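Local coordinates for invertase/pectin methylesterase inhibitor family protein (PDB 1X90) that inhibits pectin methylesterase, the plant cell-wall enzyme that removes methyl esters from pectin, acting in the apoplast as a secreted, largely helical protein, at residues K53-I58 / S126-N131; S43-A48 / S80-L85; E86-H91 / M102-A107; S57-G62 / A70-V75. The protein carries 1 engineered substitution. All blocks are in the same frame, centred on the assembly; numbering follows the deposited sequence.

Contact 1: residues K53-I58 / S126-N131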
loop_
_atom_site.group_PDB
_atom_site.type_symbol
_atom_site.label_atom_id
_atom_site.label_comp_id
_atom_site.label_asym_id
_atom_site.label_seq_id
_atom_site.Cartn_x
_atom_site.Cartn_y
_atom_site.Cartn_z
ATOM N N LYS A 53 -7.343 10.353 -10.576
ATOM C CA LYS A 53 -8.340 10.953 -11.438
ATOM C C LYS A 53 -8.409 12.453 -11.141
ATOM O O LYS A 53 -8.261 13.282 -12.036
ATOM C CB LYS A 53 -9.715 10.294 -11.239
ATOM C CG LYS A 53 -10.392 10.582 -9.900
ATOM C CD LYS A 53 -11.873 10.163 -9.920
ATOM C CE LYS A 53 -12.584 10.473 -8.595
ATOM N NZ LYS A 53 -14.021 10.061 -8.651
ATOM N N LYS A 54 -8.593 12.779 -9.869
ATOM C CA LYS A 54 -8.709 14.148 -9.393
ATOM C C LYS A 54 -7.586 15.063 -9.904
ATOM O O LYS A 54 -7.825 16.225 -10.257
ATOM C CB LYS A 54 -8.731 14.125 -7.870
ATOM C CG LYS A 54 -9.064 15.447 -7.210
ATOM C CD LYS A 54 -8.890 15.326 -5.702
ATOM C CE LYS A 54 -7.512 14.731 -5.333
ATOM N NZ LYS A 54 -7.589 13.419 -4.600
ATOM N N LEU A 55 -6.360 14.554 -9.922
ATOM C CA LEU A 55 -5.249 15.337 -10.420
ATOM C C LEU A 55 -5.455 15.555 -11.927
ATOM O O LEU A 55 -5.354 16.685 -12.432
ATOM C CB LEU A 55 -3.940 14.596 -10.190
ATOM C CG LEU A 55 -3.472 14.400 -8.753
ATOM C CD1 LEU A 55 -2.335 13.383 -8.729
ATOM C CD2 LEU A 55 -3.037 15.737 -8.170
ATOM N N GLN A 56 -5.733 14.466 -12.642
ATOM C CA GLN A 56 -5.967 14.540 -14.089
ATOM C C GLN A 56 -7.069 15.543 -14.375
ATOM O O GLN A 56 -7.004 16.259 -15.374
ATOM C CB GLN A 56 -6.365 13.171 -14.656
ATOM C CG GLN A 56 -5.317 12.085 -14.442
ATOM C CD GLN A 56 -5.756 10.728 -14.953
ATOM O OE1 GLN A 56 -6.923 10.352 -14.822
ATOM N NE2 GLN A 56 -4.815 9.974 -15.521
ATOM N N SER A 57 -8.067 15.603 -13.493
ATOM C CA SER A 57 -9.163 16.534 -13.659
ATOM C C SER A 57 -8.723 17.961 -13.422
ATOM O O SER A 57 -8.996 18.840 -14.249
ATOM C CB SER A 57 -10.288 16.207 -12.702
ATOM O OG SER A 57 -10.936 15.015 -13.117
ATOM N N ILE A 58 -8.061 18.190 -12.286
ATOM C CA ILE A 58 -7.562 19.517 -11.913
ATOM C C ILE A 58 -6.761 20.086 -13.072
ATOM O O ILE A 58 -6.937 21.234 -13.463
ATOM C CB ILE A 58 -6.650 19.446 -10.655
ATOM C CG1 ILE A 58 -7.476 19.032 -9.424
ATOM C CG2 ILE A 58 -5.957 20.788 -10.436
ATOM C CD1 ILE A 58 -6.658 18.563 -8.235
ATOM N N SER A 126 -6.614 20.201 -1.203
ATOM C CA SER A 126 -6.628 19.489 0.078
ATOM C C SER A 126 -6.515 17.990 -0.167
ATOM O O SER A 126 -5.586 17.326 0.307
ATOM C CB SER A 126 -7.941 19.763 0.838
ATOM O OG SER A 126 -8.303 21.134 0.820
ATOM N N SER A 127 -7.499 17.494 -0.914
ATOM C CA SER A 127 -7.657 16.101 -1.281
ATOM C C SER A 127 -6.351 15.419 -1.657
ATOM O O SER A 127 -5.990 14.390 -1.089
ATOM C CB SER A 127 -8.657 16.017 -2.441
ATOM O OG SER A 127 -8.868 14.680 -2.830
ATOM N N VAL A 128 -5.641 15.999 -2.616
ATOM C CA VAL A 128 -4.376 15.436 -3.075
ATOM C C VAL A 128 -3.425 15.303 -1.898
ATOM O O VAL A 128 -2.778 14.270 -1.715
ATOM C CB VAL A 128 -3.743 16.328 -4.142
ATOM C CG1 VAL A 128 -2.450 15.718 -4.620
ATOM C CG2 VAL A 128 -4.707 16.494 -5.300
ATOM N N VAL A 129 -3.362 16.354 -1.093
ATOM C CA VAL A 129 -2.511 16.369 0.085
ATOM C C VAL A 129 -2.847 15.280 1.109
ATOM O O VAL A 129 -1.968 14.535 1.555
ATOM C CB VAL A 129 -2.580 17.741 0.793
ATOM C CG1 VAL A 129 -1.845 17.687 2.128
ATOM C CG2 VAL A 129 -1.937 18.803 -0.095
ATOM N N ASN A 130 -4.118 15.177 1.479
ATOM C CA ASN A 130 -4.505 14.204 2.482
ATOM C C ASN A 130 -4.289 12.781 2.020
ATOM O O ASN A 130 -3.699 11.971 2.729
ATOM C CB ASN A 130 -5.965 14.403 2.879
ATOM C CG ASN A 130 -6.362 15.866 2.917
ATOM O OD1 ASN A 130 -5.595 16.729 3.361
ATOM N ND2 ASN A 130 -7.573 16.156 2.451
ATOM N N ASN A 131 -4.786 12.478 0.830
ATOM C CA ASN A 131 -4.639 11.145 0.289
ATOM C C ASN A 131 -3.179 10.788 0.184
ATOM O O ASN A 131 -2.797 9.650 0.427
ATOM C CB ASN A 131 -5.291 11.059 -1.080
ATOM C CG ASN A 131 -6.788 11.058 -0.989
ATOM O OD1 ASN A 131 -7.380 10.104 -0.511
ATOM N ND2 ASN A 131 -7.411 12.140 -1.429
#

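Contact 2: residues S43-A48 / S80-L85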
loop_
_atom_site.group_PDB
_atom_site.type_symbol
_atom_site.label_atom_id
_atom_site.label_comp_id
_atom_site.label_asym_id
_atom_site.label_seq_id
_atom_site.Cartn_x
_atom_site.Cartn_y
_atom_site.Cartn_z
ATOM N N SER A 43 -7.278 -0.209 0.326
ATOM C CA SER A 43 -7.556 1.151 0.781
ATOM C C SER A 43 -6.616 2.083 0.031
ATOM O O SER A 43 -7.027 3.103 -0.524
ATOM C CB SER A 43 -7.280 1.267 2.279
ATOM O OG SER A 43 -8.412 0.902 3.036
ATOM N N THR A 44 -5.343 1.697 0.019
ATOM C CA THR A 44 -4.294 2.443 -0.637
ATOM C C THR A 44 -4.558 2.612 -2.128
ATOM O O THR A 44 -4.504 3.728 -2.655
ATOM C CB THR A 44 -2.942 1.745 -0.440
ATOM O OG1 THR A 44 -2.663 1.637 0.962
ATOM C CG2 THR A 44 -1.835 2.541 -1.083
ATOM N N GLN A 45 -4.840 1.510 -2.809
ATOM C CA GLN A 45 -5.120 1.553 -4.248
ATOM C C GLN A 45 -6.319 2.472 -4.549
ATOM O O GLN A 45 -6.278 3.296 -5.464
ATOM C CB GLN A 45 -5.407 0.144 -4.756
ATOM C CG GLN A 45 -5.069 -0.068 -6.217
ATOM C CD GLN A 45 -3.588 0.044 -6.482
ATOM O OE1 GLN A 45 -2.994 1.089 -6.247
ATOM N NE2 GLN A 45 -2.983 -1.033 -6.965
ATOM N N ALA A 46 -7.384 2.323 -3.768
ATOM C CA ALA A 46 -8.573 3.138 -3.932
ATOM C C ALA A 46 -8.269 4.627 -3.814
ATOM O O ALA A 46 -8.711 5.419 -4.643
ATOM C CB ALA A 46 -9.595 2.754 -2.897
ATOM N N ARG A 47 -7.532 5.017 -2.775
ATOM C CA ARG A 47 -7.199 6.423 -2.588
ATOM C C ARG A 47 -6.272 6.952 -3.672
ATOM O O ARG A 47 -6.412 8.110 -4.100
ATOM C CB ARG A 47 -6.593 6.654 -1.202
ATOM C CG ARG A 47 -7.646 6.750 -0.098
ATOM C CD ARG A 47 -7.040 7.076 1.263
ATOM N NE ARG A 47 -8.038 7.188 2.334
ATOM C CZ ARG A 47 -8.848 8.231 2.531
ATOM N NH1 ARG A 47 -8.806 9.289 1.728
ATOM N NH2 ARG A 47 -9.701 8.222 3.549
ATOM N N ALA A 48 -5.336 6.113 -4.125
ATOM C CA ALA A 48 -4.408 6.511 -5.180
ATOM C C ALA A 48 -5.189 6.726 -6.470
ATOM O O ALA A 48 -4.919 7.673 -7.223
ATOM C CB ALA A 48 -3.366 5.452 -5.385
ATOM N N SER A 80 2.488 5.557 -11.550
ATOM C CA SER A 80 3.591 4.688 -11.200
ATOM C C SER A 80 3.334 3.984 -9.866
ATOM O O SER A 80 3.786 2.873 -9.644
ATOM C CB SER A 80 4.871 5.507 -11.109
ATOM O OG SER A 80 5.934 4.687 -10.682
ATOM N N ALA A 81 2.601 4.645 -8.977
ATOM C CA ALA A 81 2.310 4.084 -7.663
ATOM C C ALA A 81 1.239 3.015 -7.790
ATOM O O ALA A 81 1.361 1.940 -7.205
ATOM C CB ALA A 81 1.857 5.198 -6.693
ATOM N N ILE A 82 0.188 3.311 -8.543
ATOM C CA ILE A 82 -0.875 2.330 -8.757
ATOM C C ILE A 82 -0.337 1.025 -9.389
ATOM O O ILE A 82 -0.757 -0.078 -9.019
ATOM C CB ILE A 82 -1.989 2.922 -9.650
ATOM C CG1 ILE A 82 -2.611 4.126 -8.937
ATOM C CG2 ILE A 82 -2.998 1.840 -10.011
ATOM C CD1 ILE A 82 -3.701 4.823 -9.671
ATOM N N GLY A 83 0.595 1.140 -10.334
ATOM C CA GLY A 83 1.147 -0.066 -10.922
ATOM C C GLY A 83 1.852 -0.888 -9.851
ATOM O O GLY A 83 1.596 -2.087 -9.690
ATOM N N ASN A 84 2.746 -0.216 -9.122
ATOM C CA ASN A 84 3.540 -0.789 -8.029
ATOM C C ASN A 84 2.733 -1.409 -6.877
ATOM O O ASN A 84 3.137 -2.418 -6.295
ATOM C CB ASN A 84 4.475 0.279 -7.469
ATOM C CG ASN A 84 5.747 0.396 -8.264
ATOM O OD1 ASN A 84 6.456 -0.596 -8.466
ATOM N ND2 ASN A 84 6.053 1.597 -8.720
ATOM N N LEU A 85 1.598 -0.799 -6.548
ATOM C CA LEU A 85 0.749 -1.320 -5.500
ATOM C C LEU A 85 0.110 -2.638 -5.935
ATOM O O LEU A 85 -0.041 -3.567 -5.120
ATOM C CB LEU A 85 -0.332 -0.299 -5.157
ATOM C CG LEU A 85 0.166 0.963 -4.456
ATOM C CD1 LEU A 85 -1.036 1.805 -4.113
ATOM C CD2 LEU A 85 0.959 0.615 -3.186
#

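Contact 3: residues E86-H91 / M102-A107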
loop_
_atom_site.group_PDB
_atom_site.type_symbol
_atom_site.label_atom_id
_atom_site.label_comp_id
_atom_site.label_asym_id
_atom_site.label_seq_id
_atom_site.Cartn_x
_atom_site.Cartn_y
_atom_site.Cartn_z
ATOM N N GLU A 86 -0.259 -2.714 -7.217
ATOM C CA GLU A 86 -0.859 -3.919 -7.780
ATOM C C GLU A 86 0.216 -4.998 -7.877
ATOM O O GLU A 86 -0.019 -6.157 -7.537
ATOM C CB GLU A 86 -1.449 -3.614 -9.160
ATOM C CG GLU A 86 -2.404 -4.683 -9.687
ATOM C CD GLU A 86 -1.665 -5.867 -10.312
ATOM O OE1 GLU A 86 -2.196 -6.999 -10.214
ATOM O OE2 GLU A 86 -0.566 -5.675 -10.901
ATOM N N GLU A 87 1.400 -4.620 -8.346
ATOM C CA GLU A 87 2.495 -5.584 -8.423
ATOM C C GLU A 87 2.737 -6.145 -7.028
ATOM O O GLU A 87 2.855 -7.357 -6.858
ATOM C CB GLU A 87 3.790 -4.926 -8.912
ATOM C CG GLU A 87 3.894 -4.712 -10.417
ATOM C CD GLU A 87 5.187 -4.013 -10.811
ATOM O OE1 GLU A 87 5.315 -2.788 -10.581
ATOM O OE2 GLU A 87 6.088 -4.696 -11.345
ATOM N N ALA A 88 2.817 -5.247 -6.039
ATOM C CA ALA A 88 3.044 -5.612 -4.638
ATOM C C ALA A 88 2.001 -6.622 -4.179
ATOM O O ALA A 88 2.284 -7.506 -3.356
ATOM C CB ALA A 88 2.986 -4.375 -3.755
ATOM N N PHE A 89 0.787 -6.477 -4.710
ATOM C CA PHE A 89 -0.314 -7.382 -4.386
ATOM C C PHE A 89 -0.013 -8.775 -4.953
ATOM O O PHE A 89 -0.308 -9.791 -4.328
ATOM C CB PHE A 89 -1.606 -6.847 -4.972
ATOM C CG PHE A 89 -2.823 -7.355 -4.295
ATOM C CD1 PHE A 89 -3.543 -6.537 -3.435
ATOM C CD2 PHE A 89 -3.254 -8.660 -4.506
ATOM C CE1 PHE A 89 -4.694 -7.018 -2.782
ATOM C CE2 PHE A 89 -4.398 -9.159 -3.865
ATOM C CZ PHE A 89 -5.121 -8.333 -2.999
ATOM N N GLU A 90 0.580 -8.817 -6.141
ATOM C CA GLU A 90 0.951 -10.082 -6.755
ATOM C C GLU A 90 2.040 -10.792 -5.924
ATOM O O GLU A 90 2.010 -12.015 -5.775
ATOM C CB GLU A 90 1.448 -9.836 -8.177
ATOM C CG GLU A 90 0.430 -9.113 -9.015
ATOM C CD GLU A 90 0.905 -8.817 -10.423
ATOM O OE1 GLU A 90 0.156 -8.148 -11.160
ATOM O OE2 GLU A 90 2.019 -9.242 -10.796
ATOM N N HIS A 91 2.995 -10.026 -5.385
ATOM C CA HIS A 91 4.072 -10.587 -4.552
ATOM C C HIS A 91 3.503 -11.080 -3.218
ATOM O O HIS A 91 3.928 -12.099 -2.692
ATOM C CB HIS A 91 5.164 -9.535 -4.308
ATOM C CG HIS A 91 5.947 -9.190 -5.536
ATOM N ND1 HIS A 91 7.025 -9.933 -5.965
ATOM C CD2 HIS A 91 5.755 -8.227 -6.472
ATOM C CE1 HIS A 91 7.462 -9.447 -7.116
ATOM N NE2 HIS A 91 6.708 -8.416 -7.444
ATOM N N MET A 102 9.580 -4.084 -1.827
ATOM C CA MET A 102 10.177 -3.268 -2.869
ATOM C C MET A 102 9.086 -2.467 -3.570
ATOM O O MET A 102 9.163 -1.255 -3.670
ATOM C CB MET A 102 10.885 -4.188 -3.868
ATOM C CG MET A 102 11.814 -3.495 -4.814
ATOM S SD MET A 102 12.485 -4.670 -6.024
ATOM C CE MET A 102 11.220 -4.514 -7.339
ATOM N N LYS A 103 8.060 -3.163 -4.044
ATOM C CA LYS A 103 6.958 -2.531 -4.735
ATOM C C LYS A 103 6.219 -1.523 -3.880
ATOM O O LYS A 103 5.829 -0.465 -4.364
ATOM C CB LYS A 103 6.001 -3.597 -5.237
ATOM C CG LYS A 103 6.096 -3.792 -6.722
ATOM C CD LYS A 103 7.525 -3.957 -7.184
ATOM C CE LYS A 103 7.568 -4.283 -8.679
ATOM N NZ LYS A 103 8.948 -4.272 -9.254
ATOM N N VAL A 104 6.016 -1.854 -2.610
ATOM C CA VAL A 104 5.347 -0.936 -1.701
ATOM C C VAL A 104 6.226 0.298 -1.500
ATOM O O VAL A 104 5.721 1.418 -1.492
ATOM C CB VAL A 104 5.061 -1.589 -0.328
ATOM C CG1 VAL A 104 4.522 -0.550 0.642
ATOM C CG2 VAL A 104 4.046 -2.691 -0.489
ATOM N N SER A 105 7.532 0.107 -1.339
ATOM C CA SER A 105 8.417 1.257 -1.165
ATOM C C SER A 105 8.202 2.197 -2.336
ATOM O O SER A 105 7.747 3.337 -2.158
ATOM C CB SER A 105 9.882 0.827 -1.133
ATOM O OG SER A 105 10.098 -0.106 -0.090
ATOM N N ALA A 106 8.537 1.704 -3.529
ATOM C CA ALA A 106 8.379 2.449 -4.774
ATOM C C ALA A 106 7.104 3.289 -4.768
ATOM O O ALA A 106 7.147 4.502 -5.008
ATOM C CB ALA A 106 8.350 1.478 -5.956
ATOM N N ALA A 107 5.969 2.642 -4.513
ATOM C CA ALA A 107 4.701 3.349 -4.461
ATOM C C ALA A 107 4.806 4.493 -3.453
ATOM O O ALA A 107 4.476 5.634 -3.782
ATOM C CB ALA A 107 3.575 2.401 -4.070
#

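Contact 4: residues S57-G62 / A70-V75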
loop_
_atom_site.group_PDB
_atom_site.type_symbol
_atom_site.label_atom_id
_atom_site.label_comp_id
_atom_site.label_asym_id
_atom_site.label_seq_id
_atom_site.Cartn_x
_atom_site.Cartn_y
_atom_site.Cartn_z
ATOM N N SER A 57 -8.067 15.603 -13.493
ATOM C CA SER A 57 -9.163 16.534 -13.659
ATOM C C SER A 57 -8.723 17.961 -13.422
ATOM O O SER A 57 -8.996 18.840 -14.249
ATOM C CB SER A 57 -10.288 16.207 -12.702
ATOM O OG SER A 57 -10.936 15.015 -13.117
ATOM N N ILE A 58 -8.061 18.190 -12.286
ATOM C CA ILE A 58 -7.562 19.517 -11.913
ATOM C C ILE A 58 -6.761 20.086 -13.072
ATOM O O ILE A 58 -6.937 21.234 -13.463
ATOM C CB ILE A 58 -6.650 19.446 -10.655
ATOM C CG1 ILE A 58 -7.476 19.032 -9.424
ATOM C CG2 ILE A 58 -5.957 20.788 -10.436
ATOM C CD1 ILE A 58 -6.658 18.563 -8.235
ATOM N N ILE A 59 -5.881 19.264 -13.623
ATOM C CA ILE A 59 -5.077 19.672 -14.756
ATOM C C ILE A 59 -6.015 20.045 -15.908
ATOM O O ILE A 59 -5.826 21.055 -16.565
ATOM C CB ILE A 59 -4.140 18.534 -15.180
ATOM C CG1 ILE A 59 -3.111 18.291 -14.071
ATOM C CG2 ILE A 59 -3.521 18.842 -16.528
ATOM C CD1 ILE A 59 -1.934 17.383 -14.481
ATOM N N ASP A 60 -7.034 19.226 -16.141
ATOM C CA ASP A 60 -8.003 19.500 -17.197
ATOM C C ASP A 60 -8.657 20.857 -17.015
ATOM O O ASP A 60 -8.624 21.688 -17.925
ATOM C CB ASP A 60 -9.091 18.431 -17.216
ATOM C CG ASP A 60 -8.650 17.176 -17.916
ATOM O OD1 ASP A 60 -9.306 16.128 -17.711
ATOM O OD2 ASP A 60 -7.652 17.241 -18.676
ATOM N N GLY A 61 -9.257 21.066 -15.842
ATOM C CA GLY A 61 -9.928 22.321 -15.546
ATOM C C GLY A 61 -9.063 23.557 -15.709
ATOM O O GLY A 61 -9.573 24.674 -15.696
ATOM N N GLY A 62 -7.756 23.354 -15.858
ATOM C CA GLY A 62 -6.833 24.461 -16.021
ATOM C C GLY A 62 -6.312 25.075 -14.721
ATOM O O GLY A 62 -7.072 25.310 -13.771
ATOM N N ALA A 70 3.515 20.826 -11.168
ATOM C CA ALA A 70 3.530 19.962 -9.983
ATOM C C ALA A 70 2.467 18.891 -10.063
ATOM O O ALA A 70 2.720 17.731 -9.756
ATOM C CB ALA A 70 3.346 20.784 -8.712
ATOM N N TYR A 71 1.266 19.285 -10.468
ATOM C CA TYR A 71 0.165 18.339 -10.609
ATOM C C TYR A 71 0.462 17.321 -11.717
ATOM O O TYR A 71 -0.058 16.213 -11.704
ATOM C CB TYR A 71 -1.120 19.098 -10.879
ATOM C CG TYR A 71 -1.648 19.824 -9.651
ATOM C CD1 TYR A 71 -2.252 21.077 -9.757
ATOM C CD2 TYR A 71 -1.599 19.230 -8.386
ATOM C CE1 TYR A 71 -2.801 21.716 -8.635
ATOM C CE2 TYR A 71 -2.149 19.860 -7.273
ATOM C CZ TYR A 71 -2.753 21.099 -7.402
ATOM O OH TYR A 71 -3.363 21.691 -6.320
ATOM N N ARG A 72 1.309 17.684 -12.672
ATOM C CA ARG A 72 1.693 16.741 -13.714
ATOM C C ARG A 72 2.707 15.747 -13.156
ATOM O O ARG A 72 2.703 14.577 -13.526
ATOM C CB ARG A 72 2.307 17.467 -14.905
ATOM C CG ARG A 72 1.279 18.010 -15.869
ATOM C CD ARG A 72 1.961 18.877 -16.892
ATOM N NE ARG A 72 3.104 18.183 -17.486
ATOM C CZ ARG A 72 4.118 18.811 -18.069
ATOM N NH1 ARG A 72 4.116 20.149 -18.125
ATOM N NH2 ARG A 72 5.130 18.112 -18.581
ATOM N N SER A 73 3.591 16.219 -12.277
ATOM C CA SER A 73 4.583 15.348 -11.662
ATOM C C SER A 73 3.847 14.352 -10.755
ATOM O O SER A 73 4.204 13.166 -10.698
ATOM C CB SER A 73 5.593 16.164 -10.838
ATOM O OG SER A 73 6.569 16.818 -11.648
ATOM N N CYS A 74 2.813 14.829 -10.055
ATOM C CA CYS A 74 2.035 13.967 -9.182
ATOM C C CYS A 74 1.326 12.888 -9.957
ATOM O O CYS A 74 1.258 11.751 -9.500
ATOM C CB CYS A 74 0.985 14.761 -8.411
ATOM S SG CYS A 74 1.603 15.565 -6.895
ATOM N N VAL A 75 0.777 13.238 -11.119
ATOM C CA VAL A 75 0.067 12.267 -11.954
ATOM C C VAL A 75 0.988 11.118 -12.325
ATOM O O VAL A 75 0.611 9.946 -12.252
ATOM C CB VAL A 75 -0.470 12.927 -13.258
ATOM C CG1 VAL A 75 -0.748 11.860 -14.328
ATOM C CG2 VAL A 75 -1.762 13.719 -12.943
#

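Contact 1: residues K53-I58 / S126-N131
Val128, near the start of helix 126-148, sets its forked side chain against residues of 53-58. Val128 CB lies 4.1 Å from Leu55 CD2. The CG1 branch, anti to the backbone N (chi1 -179°), meets the same methyl, 3.6 Å separating Val128 CG1 from Leu55 CD2. The CG2 branch reaches more partners: Val128 CG2 is 3.4 Å from Leu55 CD2 and 4.1 Å from Ile58 CD1, and it also borders the end of Lys54, whose position is less certain. Leu55 CD2 thus faces both branches of the valine, and the two side chains cross at about a right angle. On its other flank Leu55 touches Tyr71, Cys74 and Val75 of helix 65-94, which places this patch where three helices meet.

Lys54 spans the gap on the polar side, its chain folded at the CG-CD bond (chi3 51°). Its ammonium comes to Ser127 OG, although that hydroxyl is crowded in the model and the bond is doubtful. Beside it, Asn131 ND2 donates to Ser127 O at 2.7 Å from above the carbonyl plane, while Asn131 OD1 accepts from Arg47 NH1. Both ends of the amide are engaged, which probably helps to fix its rotation.

The short axes pass 10.4 Å apart at 151°, the near-antiparallel pairing of the first and last helices in an up-and-down four-helix bundle.

Contact 2: residues S43-A48 / S80-L85
Helices 43-48 and 80-85 run nearly antiparallel, their axes 9.8 Å apart at 159°, with the CA atoms of Gln45 and Ile82 nearest each other at 6.2 Å. Gln45 bends at its CB-CG bond (chi2 66°), and this turn brings the amide alongside Leu85, over its CB. Gln45 CD comes to 3.5 Å from Leu85 CB, the two chains sliding past each other in opposite directions. From there Gln45 NE2 makes a weak, bent hydrogen bond of 3.2 Å to Ile82 O. An alanine here would remove the amide, and is likely to leave the flank of Leu85 less well covered and Ile82 O without this donor.

On one side of the glutamine Thr44 CG2 packs on Leu85 CD1 at 3.2 Å, the threonine set roughly perpendicular to the leucine, while Thr44 OG1 turns to its own helix and bonds Thr40 O. On the other, Ala48 CB lies 3.9 Å from Ile82 CG1. Leu138 of helix 126-148 adjoins Thr44, and Ala107 of helix 99-118 adjoins Leu85. The contact thus joins the first two helices of the antiparallel four-helix bundle near its middle, with Thr44 and Leu85 facing the shared interior.

Contact 3: residues E86-H91 / M102-A107
Glu87 OE2 and Lys103 NZ form a salt bridge, a long one at 3.6 Å, that spans the outer side of two antiparallel helices. The lysine aliphatic chain lies closer to the acid than its charge does: Lys103 CE is 3.2 Å from Glu87 CD, and Lys103 CG is 3.4 Å from Glu87 CB. Glu87 is extended beyond CG (chi2 178°); Lys103 bends early, at CB-CG (chi2 49°), which helps to carry its chain past the glutamate at a slant. A glutamine in place of Glu87 would carry no charge, and would probably leave the ammonium of Lys103 without its mate in this contact.

One turn further on, the His91 ring comes obliquely up to the same lysine, 4.4 Å from His91 NE2 to Lys103 CE. The other ring nitrogen, His91 ND1, is hydrogen-bonded to Asp96 in the turn between the helices, which helps to fix how the imidazole is rotated.

Inward from the charges the contact is apolar. Ala88 CB sits 3.4 Å from Lys103 CB and 3.8 Å from Val104 CG2, and Val104 continues inward onto Cys139, Ala142 and Leu143 of helix 126-148. With only a methyl at Ala88, the backbones come close: the CA atoms of Ala88 and Lys103 are 5.0 Å apart and the axes 8.3 Å. This is an antiparallel helical hairpin, the second and third helices of the four-helix bundle, drawn close at Ala88.

Contact 4: residues S57-G62 / A70-V75
Ile59 and Tyr71 bring their CA atoms to 6.8 Å where helices 57-61 and 70-75 pass at an axis distance of 10.0 Å and an angle of 149°. The two belong to an antiparallel helical hairpin, the first and second helices of the four-helix bundle, close to the short turn that joins them. The chain turns off from the first helix at Gly62.

No hydrogen bond crosses the contact, which rests on two isoleucines. Ile59 points its long branch at the opposite helix, CG1 anti to its own carbonyl carbon (chi1 -67°). Ile59 CG1 lies at 3.8 Å from Tyr71 CB, the side chains running antiparallel alongside each other. The terminal methyl then settles among three residues: Ile59 CD1 is 3.5 Å from Tyr71 O, 3.6 Å from Arg72 CG and 4.0 Å from Val75 CG2. Arg72 therefore contributes the aliphatic root of its chain, set nearly perpendicular to Ile59.

Ile58 uses its short branch here and approaches the tyrosine ring obliquely. The ring also touches Val118 of helix 99-118, and its hydroxyl makes a weak hydrogen bond to Asp125 N in the loop before the last helix. One turn along, Cys74 is tied to Cys114 of helix 99-118 by a disulfide. On the Ile58 side, the methyl sits evenly between two ring carbons: Ile58 CG2 lies equally far, 3.8 Å, from Tyr71 CD1 and Tyr71 CE1.

All four contacts join antiparallel helices of one bundle. Contacts 2 and 4 pair the same two, 17-61 and 65-94: contact 2 is buried near the centre of the molecule, contact 4 lies at one end and at the surface, their centres about 17 Å apart. Contact 1 touches contact 4, shares Ile58 with it and brings in the last helix; a hydrogen bond also bridges it to contact 2. Contact 3 neighbours contact 2 on helix 65-94. The chemistry varies with place: contact 4 is apolar, contact 2 adds one weak amide bond, and of the partly buried pair contact 3 has a long salt bridge on its outer side, whereas the lysine of contact 1 lies by a serine in a doubtful bond.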